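Local coordinates for transcriptional regulator, LacI family protein (Rhodococcus jostii, PDB 3K9C) that probably regulates transcription by binding specific DNA sites, as a LacI-family regulator with a periplasmic-binding-protein-like fold, at residues R76-T79 and D80-G83; A251-I255 and S256-A260; R96-L100 and P101-A105; V18-L21 and Q22-F25; A150-H154 and G155-S159. One frame throughout, in Å; residues are numbered along the deposited sequence.

Contact 1 (R76-T79 and D80-G83)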
loop_
_atom_site.group_PDB
_atom_site.type_symbol
_atom_site.label_atom_id
_atom_site.label_comp_id
_atom_site.label_asym_id
_atom_site.label_seq_id
_atom_site.Cartn_x
_atom_site.Cartn_y
_atom_site.Cartn_z
ATOM N N ARG B 76 -8.674 6.163 15.901
ATOM C CA ARG B 76 -8.406 5.577 17.210
ATOM C C ARG B 76 -8.710 6.581 18.331
ATOM O O ARG B 76 -8.403 6.330 19.499
ATOM C CB ARG B 76 -6.941 5.126 17.307
ATOM C CG ARG B 76 -6.469 4.243 16.157
ATOM C CD ARG B 76 -7.294 2.978 16.039
ATOM N NE ARG B 76 -6.940 1.998 17.060
ATOM C CZ ARG B 76 -5.813 1.293 17.060
ATOM N NH1 ARG B 76 -4.925 1.454 16.084
ATOM N NH2 ARG B 76 -5.572 0.428 18.036
ATOM N N PHE B 77 -9.301 7.714 17.965
ATOM C CA PHE B 77 -9.663 8.749 18.931
ATOM C C PHE B 77 -10.672 8.215 19.935
ATOM O O PHE B 77 -11.594 7.488 19.562
ATOM C CB PHE B 77 -10.303 9.948 18.223
ATOM C CG PHE B 77 -9.321 10.929 17.656
ATOM C CD1 PHE B 77 -7.947 10.724 17.771
ATOM C CD2 PHE B 77 -9.777 12.095 17.043
ATOM C CE1 PHE B 77 -7.045 11.661 17.290
ATOM C CE2 PHE B 77 -8.877 13.046 16.556
ATOM C CZ PHE B 77 -7.506 12.826 16.684
ATOM N N ASP B 78 -10.504 8.576 21.205
ATOM C CA ASP B 78 -11.453 8.148 22.230
ATOM C C ASP B 78 -12.614 9.145 22.262
ATOM O O ASP B 78 -12.638 10.109 21.492
ATOM C CB ASP B 78 -10.790 8.066 23.617
ATOM C CG ASP B 78 -10.159 9.379 24.051
ATOM O OD1 ASP B 78 -10.779 10.447 23.841
ATOM O OD2 ASP B 78 -9.044 9.342 24.618
ATOM N N THR B 79 -13.570 8.904 23.154
ATOM C CA THR B 79 -14.743 9.761 23.290
ATOM C C THR B 79 -14.396 11.240 23.405
ATOM O O THR B 79 -15.031 12.087 22.773
ATOM C CB THR B 79 -15.571 9.367 24.534
ATOM O OG1 THR B 79 -15.903 7.975 24.469
ATOM C CG2 THR B 79 -16.852 10.190 24.604
ATOM N N ASP B 80 -13.390 11.542 24.217
ATOM C CA ASP B 80 -12.956 12.915 24.456
ATOM C C ASP B 80 -12.385 13.611 23.220
ATOM O O ASP B 80 -12.770 14.735 22.897
ATOM C CB ASP B 80 -11.921 12.932 25.582
ATOM C CG ASP B 80 -12.356 12.103 26.781
ATOM O OD1 ASP B 80 -12.470 10.864 26.640
ATOM O OD2 ASP B 80 -12.591 12.688 27.862
ATOM N N GLU B 81 -11.459 12.946 22.537
ATOM C CA GLU B 81 -10.850 13.512 21.339
ATOM C C GLU B 81 -11.913 13.719 20.259
ATOM O O GLU B 81 -11.921 14.741 19.579
ATOM C CB GLU B 81 -9.744 12.583 20.826
ATOM C CG GLU B 81 -8.604 12.377 21.819
ATOM C CD GLU B 81 -7.619 11.309 21.373
ATOM O OE1 GLU B 81 -8.017 10.127 21.280
ATOM O OE2 GLU B 81 -6.447 11.653 21.114
ATOM N N LEU B 82 -12.805 12.745 20.102
ATOM C CA LEU B 82 -13.874 12.859 19.115
ATOM C C LEU B 82 -14.768 14.033 19.492
ATOM O O LEU B 82 -15.091 14.874 18.654
ATOM C CB LEU B 82 -14.714 11.581 19.074
ATOM C CG LEU B 82 -14.152 10.423 18.256
ATOM C CD1 LEU B 82 -15.004 9.182 18.456
ATOM C CD2 LEU B 82 -14.118 10.827 16.786
ATOM N N GLY B 83 -15.162 14.077 20.762
ATOM C CA GLY B 83 -16.015 15.151 21.235
ATOM C C GLY B 83 -15.446 16.509 20.887
ATOM O O GLY B 83 -16.125 17.337 20.286
#

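Contact 2 (A251-I255 and S256-A260)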
loop_
_atom_site.group_PDB
_atom_site.type_symbol
_atom_site.label_atom_id
_atom_site.label_comp_id
_atom_site.label_asym_id
_atom_site.label_seq_id
_atom_site.Cartn_x
_atom_site.Cartn_y
_atom_site.Cartn_z
ATOM N N ALA B 251 -21.968 12.761 5.739
ATOM C CA ALA B 251 -21.281 14.006 6.071
ATOM C C ALA B 251 -22.040 15.207 5.505
ATOM O O ALA B 251 -22.250 16.197 6.200
ATOM C CB ALA B 251 -19.854 13.983 5.539
ATOM N N LEU B 252 -22.443 15.122 4.242
ATOM C CA LEU B 252 -23.190 16.209 3.622
ATOM C C LEU B 252 -24.533 16.401 4.337
ATOM O O LEU B 252 -25.054 17.513 4.402
ATOM C CB LEU B 252 -23.402 15.929 2.129
ATOM C CG LEU B 252 -22.344 16.500 1.175
ATOM C CD1 LEU B 252 -20.972 15.964 1.519
ATOM C CD2 LEU B 252 -22.707 16.160 -0.248
ATOM N N ALA B 253 -25.076 15.319 4.885
ATOM C CA ALA B 253 -26.338 15.377 5.608
ATOM C C ALA B 253 -26.152 16.110 6.937
ATOM O O ALA B 253 -27.015 16.889 7.346
ATOM C CB ALA B 253 -26.862 13.976 5.856
ATOM N N GLN B 254 -25.029 15.853 7.605
ATOM C CA GLN B 254 -24.724 16.488 8.886
ATOM C C GLN B 254 -24.409 17.970 8.702
ATOM O O GLN B 254 -24.644 18.788 9.596
ATOM C CB GLN B 254 -23.545 15.780 9.571
ATOM C CG GLN B 254 -23.918 14.453 10.220
ATOM C CD GLN B 254 -22.779 13.825 11.016
ATOM O OE1 GLN B 254 -22.151 14.476 11.855
ATOM N NE2 GLN B 254 -22.520 12.545 10.763
ATOM N N ILE B 255 -23.873 18.313 7.538
ATOM C CA ILE B 255 -23.559 19.702 7.247
ATOM C C ILE B 255 -24.886 20.425 7.005
ATOM O O ILE B 255 -25.034 21.599 7.345
ATOM C CB ILE B 255 -22.666 19.813 6.005
ATOM C CG1 ILE B 255 -21.339 19.097 6.265
ATOM C CG2 ILE B 255 -22.422 21.277 5.666
ATOM C CD1 ILE B 255 -20.452 18.975 5.045
ATOM N N SER B 256 -25.846 19.705 6.422
ATOM C CA SER B 256 -27.176 20.250 6.150
ATOM C C SER B 256 -27.939 20.419 7.457
ATOM O O SER B 256 -29.031 20.985 7.477
ATOM C CB SER B 256 -27.968 19.319 5.223
ATOM O OG SER B 256 -27.375 19.241 3.936
ATOM N N GLY B 257 -27.363 19.911 8.545
ATOM C CA GLY B 257 -28.003 20.034 9.839
ATOM C C GLY B 257 -28.702 18.783 10.330
ATOM O O GLY B 257 -29.170 18.750 11.465
ATOM N N ASP B 258 -28.778 17.752 9.493
ATOM C CA ASP B 258 -29.433 16.509 9.891
ATOM C C ASP B 258 -28.710 15.849 11.059
ATOM O O ASP B 258 -27.499 16.008 11.223
ATOM C CB ASP B 258 -29.499 15.532 8.715
ATOM C CG ASP B 258 -30.218 16.116 7.521
ATOM O OD1 ASP B 258 -31.106 16.974 7.728
ATOM O OD2 ASP B 258 -29.906 15.712 6.378
ATOM N N LYS B 259 -29.458 15.102 11.863
ATOM C CA LYS B 259 -28.893 14.428 13.025
ATOM C C LYS B 259 -27.897 13.355 12.581
ATOM O O LYS B 259 -28.025 12.791 11.494
ATOM C CB LYS B 259 -30.014 13.802 13.858
ATOM C CG LYS B 259 -29.708 13.723 15.349
ATOM C CD LYS B 259 -29.731 15.106 16.017
ATOM C CE LYS B 259 -31.152 15.563 16.361
ATOM N NZ LYS B 259 -32.035 15.708 15.168
ATOM N N ALA B 260 -26.904 13.081 13.424
ATOM C CA ALA B 260 -25.879 12.086 13.117
ATOM C C ALA B 260 -26.445 10.672 13.162
ATOM O O ALA B 260 -27.204 10.325 14.066
ATOM C CB ALA B 260 -24.721 12.217 14.090
#

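Contact 3 (R96-L100 and P101-A105)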
loop_
_atom_site.group_PDB
_atom_site.type_symbol
_atom_site.label_atom_id
_atom_site.label_comp_id
_atom_site.label_asym_id
_atom_site.label_seq_id
_atom_site.Cartn_x
_atom_site.Cartn_y
_atom_site.Cartn_z
ATOM N N ARG B 96 -16.022 1.825 11.961
ATOM C CA ARG B 96 -16.140 1.672 13.407
ATOM C C ARG B 96 -17.285 2.526 13.927
ATOM O O ARG B 96 -17.760 3.429 13.236
ATOM C CB ARG B 96 -14.849 2.096 14.119
ATOM C CG ARG B 96 -14.502 3.570 13.960
ATOM C CD ARG B 96 -13.577 4.073 15.069
ATOM N NE ARG B 96 -14.302 4.357 16.307
ATOM C CZ ARG B 96 -13.750 4.875 17.405
ATOM N NH1 ARG B 96 -12.454 5.168 17.437
ATOM N NH2 ARG B 96 -14.502 5.128 18.471
ATOM N N ALA B 97 -17.726 2.232 15.145
ATOM C CA ALA B 97 -18.794 2.991 15.772
ATOM C C ALA B 97 -18.161 4.226 16.414
ATOM O O ALA B 97 -17.049 4.154 16.939
ATOM C CB ALA B 97 -19.491 2.139 16.827
ATOM N N SER B 98 -18.858 5.358 16.360
ATOM C CA SER B 98 -18.339 6.593 16.939
ATOM C C SER B 98 -18.333 6.499 18.455
ATOM O O SER B 98 -17.401 6.961 19.115
ATOM C CB SER B 98 -19.202 7.785 16.525
ATOM O OG SER B 98 -20.438 7.783 17.224
ATOM N N GLY B 99 -19.383 5.893 18.999
ATOM C CA GLY B 99 -19.506 5.764 20.437
ATOM C C GLY B 99 -19.899 7.103 21.032
ATOM O O GLY B 99 -19.731 7.336 22.229
ATOM N N LEU B 100 -20.435 7.986 20.191
ATOM C CA LEU B 100 -20.833 9.314 20.635
ATOM C C LEU B 100 -21.995 9.869 19.814
ATOM O O LEU B 100 -21.937 9.899 18.585
ATOM C CB LEU B 100 -19.638 10.266 20.521
ATOM C CG LEU B 100 -19.760 11.660 21.139
ATOM C CD1 LEU B 100 -19.771 11.545 22.661
ATOM C CD2 LEU B 100 -18.589 12.524 20.685
ATOM N N PRO B 101 -23.078 10.299 20.483
ATOM C CA PRO B 101 -24.203 10.847 19.720
ATOM C C PRO B 101 -23.722 12.174 19.149
ATOM O O PRO B 101 -23.009 12.923 19.826
ATOM C CB PRO B 101 -25.290 11.029 20.780
ATOM C CG PRO B 101 -24.956 9.974 21.792
ATOM C CD PRO B 101 -23.454 10.098 21.892
ATOM N N GLY B 102 -24.089 12.462 17.907
ATOM C CA GLY B 102 -23.641 13.698 17.296
ATOM C C GLY B 102 -22.532 13.423 16.303
ATOM O O GLY B 102 -22.300 14.214 15.389
ATOM N N VAL B 103 -21.834 12.303 16.493
ATOM C CA VAL B 103 -20.760 11.897 15.589
ATOM C C VAL B 103 -21.274 10.719 14.777
ATOM O O VAL B 103 -21.525 9.648 15.321
ATOM C CB VAL B 103 -19.489 11.461 16.351
ATOM C CG1 VAL B 103 -18.429 10.983 15.361
ATOM C CG2 VAL B 103 -18.941 12.627 17.160
ATOM N N GLY B 104 -21.436 10.926 13.474
ATOM C CA GLY B 104 -21.940 9.869 12.614
ATOM C C GLY B 104 -20.941 8.762 12.328
ATOM O O GLY B 104 -19.744 8.918 12.543
ATOM N N ALA B 105 -21.441 7.635 11.841
ATOM C CA ALA B 105 -20.582 6.512 11.519
ATOM C C ALA B 105 -21.167 5.701 10.381
ATOM O O ALA B 105 -22.385 5.601 10.226
ATOM C CB ALA B 105 -20.395 5.637 12.728
#

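Contact 4 (V18-L21 and Q22-F25)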
loop_
_atom_site.group_PDB
_atom_site.type_symbol
_atom_site.label_atom_id
_atom_site.label_comp_id
_atom_site.label_asym_id
_atom_site.label_seq_id
_atom_site.Cartn_x
_atom_site.Cartn_y
_atom_site.Cartn_z
ATOM N N VAL B 18 -9.272 11.873 6.982
ATOM C CA VAL B 18 -8.078 11.395 7.681
ATOM C C VAL B 18 -7.956 9.892 7.375
ATOM O O VAL B 18 -8.932 9.153 7.514
ATOM C CB VAL B 18 -8.218 11.623 9.206
ATOM C CG1 VAL B 18 -6.979 11.133 9.942
ATOM C CG2 VAL B 18 -8.424 13.116 9.486
ATOM N N PHE B 19 -6.776 9.438 6.950
ATOM C CA PHE B 19 -6.583 8.016 6.620
ATOM C C PHE B 19 -5.148 7.549 6.852
ATOM O O PHE B 19 -4.218 8.358 6.881
ATOM C CB PHE B 19 -6.943 7.752 5.152
ATOM C CG PHE B 19 -5.866 8.148 4.192
ATOM C CD1 PHE B 19 -5.103 7.183 3.548
ATOM C CD2 PHE B 19 -5.596 9.489 3.948
ATOM C CE1 PHE B 19 -4.083 7.549 2.673
ATOM C CE2 PHE B 19 -4.585 9.866 3.081
ATOM C CZ PHE B 19 -3.827 8.897 2.439
ATOM N N GLU B 20 -4.975 6.237 6.994
ATOM C CA GLU B 20 -3.654 5.654 7.217
ATOM C C GLU B 20 -2.895 5.406 5.921
ATOM O O GLU B 20 -3.319 4.609 5.077
ATOM C CB GLU B 20 -3.770 4.330 7.972
ATOM C CG GLU B 20 -4.071 4.469 9.442
ATOM C CD GLU B 20 -4.334 3.128 10.104
ATOM O OE1 GLU B 20 -3.553 2.173 9.872
ATOM O OE2 GLU B 20 -5.322 3.033 10.859
ATOM N N LEU B 21 -1.767 6.091 5.776
ATOM C CA LEU B 21 -0.925 5.939 4.599
ATOM C C LEU B 21 -0.516 4.464 4.450
ATOM O O LEU B 21 -0.209 3.786 5.431
ATOM C CB LEU B 21 0.324 6.814 4.741
ATOM C CG LEU B 21 0.960 7.337 3.450
ATOM C CD1 LEU B 21 -0.060 8.154 2.680
ATOM C CD2 LEU B 21 2.183 8.193 3.776
ATOM N N GLN B 22 -0.527 3.965 3.223
ATOM C CA GLN B 22 -0.141 2.581 2.971
ATOM C C GLN B 22 -1.028 1.514 3.633
ATOM O O GLN B 22 -0.563 0.414 3.919
ATOM C CB GLN B 22 1.314 2.354 3.398
ATOM C CG GLN B 22 2.288 3.341 2.789
ATOM C CD GLN B 22 3.721 2.867 2.880
ATOM O OE1 GLN B 22 4.059 1.802 2.362
ATOM N NE2 GLN B 22 4.575 3.655 3.532
ATOM N N GLN B 23 -2.288 1.840 3.903
ATOM C CA GLN B 23 -3.200 0.855 4.475
ATOM C C GLN B 23 -4.108 0.503 3.302
ATOM O O GLN B 23 -4.902 1.318 2.862
ATOM C CB GLN B 23 -4.019 1.450 5.620
ATOM C CG GLN B 23 -4.815 0.418 6.391
ATOM C CD GLN B 23 -3.916 -0.570 7.122
ATOM O OE1 GLN B 23 -3.128 -0.182 7.987
ATOM N NE2 GLN B 23 -4.027 -1.851 6.774
ATOM N N PRO B 24 -3.990 -0.722 2.777
ATOM C CA PRO B 24 -4.795 -1.180 1.638
ATOM C C PRO B 24 -6.264 -0.757 1.634
ATOM O O PRO B 24 -6.722 -0.106 0.693
ATOM C CB PRO B 24 -4.619 -2.696 1.684
ATOM C CG PRO B 24 -3.204 -2.829 2.195
ATOM C CD PRO B 24 -3.199 -1.834 3.333
ATOM N N PHE B 25 -6.993 -1.119 2.684
ATOM C CA PHE B 25 -8.405 -0.777 2.770
ATOM C C PHE B 25 -8.682 0.730 2.800
ATOM O O PHE B 25 -9.706 1.167 2.295
ATOM C CB PHE B 25 -9.049 -1.452 3.983
ATOM C CG PHE B 25 -10.542 -1.286 4.042
ATOM C CD1 PHE B 25 -11.341 -1.677 2.966
ATOM C CD2 PHE B 25 -11.149 -0.729 5.158
ATOM C CE1 PHE B 25 -12.725 -1.511 3.006
ATOM C CE2 PHE B 25 -12.523 -0.558 5.210
ATOM C CZ PHE B 25 -13.317 -0.950 4.131
HETATM O O HOH W 1 -3.772 3.916 2.042
#

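Contact 5 (A150-H154 and G155-S159)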
loop_
_atom_site.group_PDB
_atom_site.type_symbol
_atom_site.label_atom_id
_atom_site.label_comp_id
_atom_site.label_asym_id
_atom_site.label_seq_id
_atom_site.Cartn_x
_atom_site.Cartn_y
_atom_site.Cartn_z
ATOM N N ALA B 150 -20.189 -17.575 16.079
ATOM C CA ALA B 150 -20.487 -18.419 14.934
ATOM C C ALA B 150 -19.976 -19.838 15.156
ATOM O O ALA B 150 -20.642 -20.799 14.790
ATOM C CB ALA B 150 -19.875 -17.829 13.667
HETATM N N MSE B 151 -18.792 -19.986 15.742
HETATM C CA MSE B 151 -18.277 -21.332 15.971
HETATM C C MSE B 151 -19.192 -22.084 16.946
HETATM O O MSE B 151 -19.456 -23.278 16.784
HETATM C CB MSE B 151 -16.841 -21.282 16.517
HETATM C CG MSE B 151 -15.769 -20.877 15.500
HETATM SE SE MSE B 151 -15.636 -22.167 14.051
HETATM C CE MSE B 151 -14.528 -23.525 14.926
ATOM N N ASP B 152 -19.684 -21.364 17.945
ATOM C CA ASP B 152 -20.558 -21.943 18.952
ATOM C C ASP B 152 -21.889 -22.375 18.335
ATOM O O ASP B 152 -22.448 -23.408 18.706
ATOM C CB ASP B 152 -20.783 -20.929 20.080
ATOM C CG ASP B 152 -21.496 -21.529 21.281
ATOM O OD1 ASP B 152 -21.294 -22.730 21.578
ATOM O OD2 ASP B 152 -22.245 -20.784 21.942
ATOM N N ARG B 153 -22.379 -21.593 17.375
ATOM C CA ARG B 153 -23.637 -21.902 16.702
ATOM C C ARG B 153 -23.530 -23.215 15.930
ATOM O O ARG B 153 -24.530 -23.905 15.729
ATOM C CB ARG B 153 -24.020 -20.780 15.734
ATOM C CG ARG B 153 -25.419 -20.219 15.963
ATOM C CD ARG B 153 -25.899 -19.383 14.783
ATOM N NE ARG B 153 -24.998 -18.275 14.469
ATOM C CZ ARG B 153 -24.709 -17.278 15.302
ATOM N NH1 ARG B 153 -25.249 -17.239 16.518
ATOM N NH2 ARG B 153 -23.885 -16.314 14.914
ATOM N N HIS B 154 -22.320 -23.554 15.487
ATOM C CA HIS B 154 -22.105 -24.791 14.749
ATOM C C HIS B 154 -21.665 -25.938 15.652
ATOM O O HIS B 154 -21.330 -27.013 15.163
ATOM C CB HIS B 154 -21.053 -24.612 13.649
ATOM C CG HIS B 154 -21.533 -23.838 12.458
ATOM N ND1 HIS B 154 -21.580 -22.461 12.432
ATOM C CD2 HIS B 154 -21.991 -24.252 11.253
ATOM C CE1 HIS B 154 -22.045 -22.059 11.263
ATOM N NE2 HIS B 154 -22.303 -23.127 10.528
ATOM N N GLY B 155 -21.664 -25.709 16.962
ATOM C CA GLY B 155 -21.258 -26.747 17.898
ATOM C C GLY B 155 -19.765 -27.020 17.863
ATOM O O GLY B 155 -19.317 -28.134 18.156
ATOM N N LEU B 156 -18.985 -25.996 17.528
ATOM C CA LEU B 156 -17.539 -26.143 17.421
ATOM C C LEU B 156 -16.717 -25.326 18.429
ATOM O O LEU B 156 -15.525 -25.097 18.216
ATOM C CB LEU B 156 -17.104 -25.789 15.991
ATOM C CG LEU B 156 -17.819 -26.522 14.843
ATOM C CD1 LEU B 156 -17.276 -26.039 13.499
ATOM C CD2 LEU B 156 -17.617 -28.035 14.981
ATOM N N SER B 157 -17.341 -24.891 19.521
ATOM C CA SER B 157 -16.628 -24.103 20.523
ATOM C C SER B 157 -15.371 -24.788 21.063
ATOM O O SER B 157 -14.429 -24.112 21.469
ATOM C CB SER B 157 -17.553 -23.757 21.696
ATOM O OG SER B 157 -18.500 -22.766 21.336
ATOM N N ALA B 158 -15.353 -26.119 21.068
ATOM C CA ALA B 158 -14.196 -26.856 21.582
ATOM C C ALA B 158 -13.067 -27.029 20.557
ATOM O O ALA B 158 -11.976 -27.490 20.900
ATOM C CB ALA B 158 -14.637 -28.225 22.115
ATOM N N SER B 159 -13.326 -26.669 19.302
ATOM C CA SER B 159 -12.297 -26.774 18.272
ATOM C C SER B 159 -12.051 -25.408 17.632
ATOM O O SER B 159 -11.526 -25.311 16.512
ATOM C CB SER B 159 -12.690 -27.811 17.216
ATOM O OG SER B 159 -13.987 -27.581 16.708
HETATM O O HOH W 2 -20.258 -25.043 20.835
#

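Contact 1 (R76-T79 and D80-G83)
The ring of Phe77 lies under the side chain of Glu81, whose CB stands over one face in a CH-pi contact 4.0 Å from the ring centroid and 25° off the ring normal. From there the glutamate chain crosses the phenylalanine at about a right angle and turns its carboxylate back along the incoming loop. Asp78 N donates to Glu81 OE1 at 2.9 Å, meeting the anti lone pair of that oxygen. In return Glu81 N donates to Asp78 OD1, also at 2.9 Å and nearly straight (167°). These reciprocal bonds make a capping box, with Asp78 as N-cap. Its CG sits between the backbone N and the carbonyl carbon (chi1 57°), which carries OD1 over the first turn. The negative charges are close, Asp78 OD2 lying 3.6 Å from Glu81 OE1, and the amino end of the helix probably eases their repulsion. Regular backbone bonding follows, with Leu82 N giving to Asp78 O at 3.0 Å, while Leu82 CG rests 3.9 Å from Phe77 CB. The cap thus opens helix 79-86 just after strand 67-73; Phe77 also packs on Val59 of helix 55-63, and Leu82 turns to Arg96 in the loop after strand 91-94.

Contact 2 (A251-I255 and S256-A260)
Leu252 offers its carbonyl to Ser256 twice: Ser256 OG donates to Leu252 O at 2.9 Å and Ser256 N to the same oxygen at 3.1 Å, the two arriving from opposite faces of the carbonyl plane. The serine OG lies anti to its own carbonyl carbon (chi1 -65°), the setting that folds the hydroxyl back against the helix. Ala253 comes next, and its O accepts from Asp258 N at 2.9 Å, while its CB lies 3.5 Å from Asp258 OD2. The carbonyl of Gln254 takes a weak bond from Gly257 N. With Gly257 at phi 102°, these two bonds into the last turn form a Schellman motif that ends the helix. The Gln254 side chain reaches across to Ala260, its CD 4.0 Å from Ala260 CB. Cut back to an alanine, the side chain would no longer reach the Ala260 methyl, and a gap is likely to open between the helix end and the returning chain. At Ile255 the helical stretch closes. This exposed turn links helix 240-255 to strand 262-270; Ala251 and Ile255 pack on Ala69 of strand 67-73, Leu252 and Ile255 on Leu15 of strand 13-20, and Gln254 reaches Pro90.

Contact 3 (R96-L100 and P101-A105)
Leu100 and Val103 meet through apolar tips, Leu100 CD2 lying 3.5 Å from Val103 CG2, with the two side chains set at a slant. The leucine gets there with CG anti to the backbone N (chi1 -170°); Leu100 CD1 rests 4.0 Å from Pro101 CD. A carbon contact tighter than usual van der Waals distance sets Ser98 CB 3.5 Å from Val103 CG1, so both valine methyls are engaged. Ala105 CB, by contrast, rests against a carbonyl, 3.5 Å from Arg96 O. One backbone bond, Val103 N to Leu100 O at 3.2 Å, closes a type II beta turn from Leu100 to Val103 with Gly102 at positive phi. The side-chain polar contacts centre on two residues. Ser98 OG lies 2.9 Å from Val103 O and equally near Leu100 O, and which of the two carbonyls takes its proton is not settled. Arg96 grips Ala97 O side-on with NE and NH2, the oxygen lying in the guanidinium plane. The turn joins strand 91-94 to strand 104-108, where Gly104 pairs with Ala91 and Val93 and Ala105 with Leu263; Leu100 and Val103 face helix 79-86, and Arg96 NH1 bonds to Thr75 O.

Contact 4 (V18-L21 and Q22-F25)
Glu20 and Gln23 stand side by side, pointing the same way, at the ends of a type II beta turn that carries the chain from strand 13-20 into helix 24-39, the opening of the crossover in the beta-alpha-beta unit 13-20, 24-39, 42-49. Taken from its root, Gln23 CB lies 3.7 Å from Glu20 CB and 3.3 Å from Glu20 O. Gln23 CG is anti to the backbone N (chi1 -171°) and comes 4.1 Å from Glu20 OE1. The chain then bends at chi2, and Gln23 CD ends 3.9 Å from Glu20 OE1, with the amide plane turned 84° from the carboxylate. The amide orientation is uncertain, so its terminal atoms bear no firm assignment. With an alanine in its place the amide beside Glu20 is gone, and the carboxylate would probably be freer to turn. Gln23 is also the N-cap position of helix 24-39. On the far side of the turn, Gln22 NE2 bonds to Asp28 of the second subunit, while Leu21 packs on Gly27 of that subunit. The backbone bond of the turn, Gln23 N to Glu20 O, is weak at 3.2 Å, and one water spans its ends, donating to Glu20 O at 3.1 Å and to Gln23 O at 2.9 Å.

Contact 5 (A150-H154 and G155-S159)
Met151 (modelled as selenomethionine) and Leu156 cross at a slant, the methyl Met151 CE reaching 3.6 Å from Leu156 CB. Bends at chi2 and chi3 (-63° and -81°) fold the selenium chain round so that CE, rather than SE, makes the touch. From another direction, His154 CB approaches Leu156 CG at 3.9 Å, while the imidazole itself swings back: ND1 donates to Ala150 O at 3.0 Å with a nearly straight N-H (174°), the oxygen lying in the ring plane. His154 N bonds to that carbonyl from the opposite face, so ring and backbone hold it together. Between these side chains the helix ends in a Schellman motif: Leu156 N donates to Met151 O at 2.9 Å, Gly155 N to Asp152 O at 3.0 Å, and Gly155 is the C-prime residue at positive phi. Asp152 and Ser157 meet on the outer side, Ser157 OG giving to Asp152 OD1 at 2.8 Å from above the carboxylate plane. A water donates to the same OD1 and accepts from Ser157 N, a second link between the two residues. Toward helix 110-123, Met151 packs on Val118 and Leu156 on Thr122, while Ser159 OG bonds to Arg127 O in the loop that leads to strand 129-133.

Contacts 1, 3 and 5 are partly buried, each setting two buried side chains or more among polar bonds; contacts 2 and 4 lie at the surface. Contacts 2 and 5 both end helices in Schellman motifs, whereas contact 1 starts one with a charged capping box and contact 4 leads into one through a turn. Contacts 1 and 3 touch, with Phe77 O probably bonded to Arg96 NH1 and Thr79 CG2 packed on Leu100. Contact 3 also meets contact 2, where Ala260 packs on Gly102 and Gly104. Contacts 3 and 4 reach the same mixed sheet. Contact 5 stands apart, its centre about 32 Å from that of contact 3, beside the parallel four-stranded sheet.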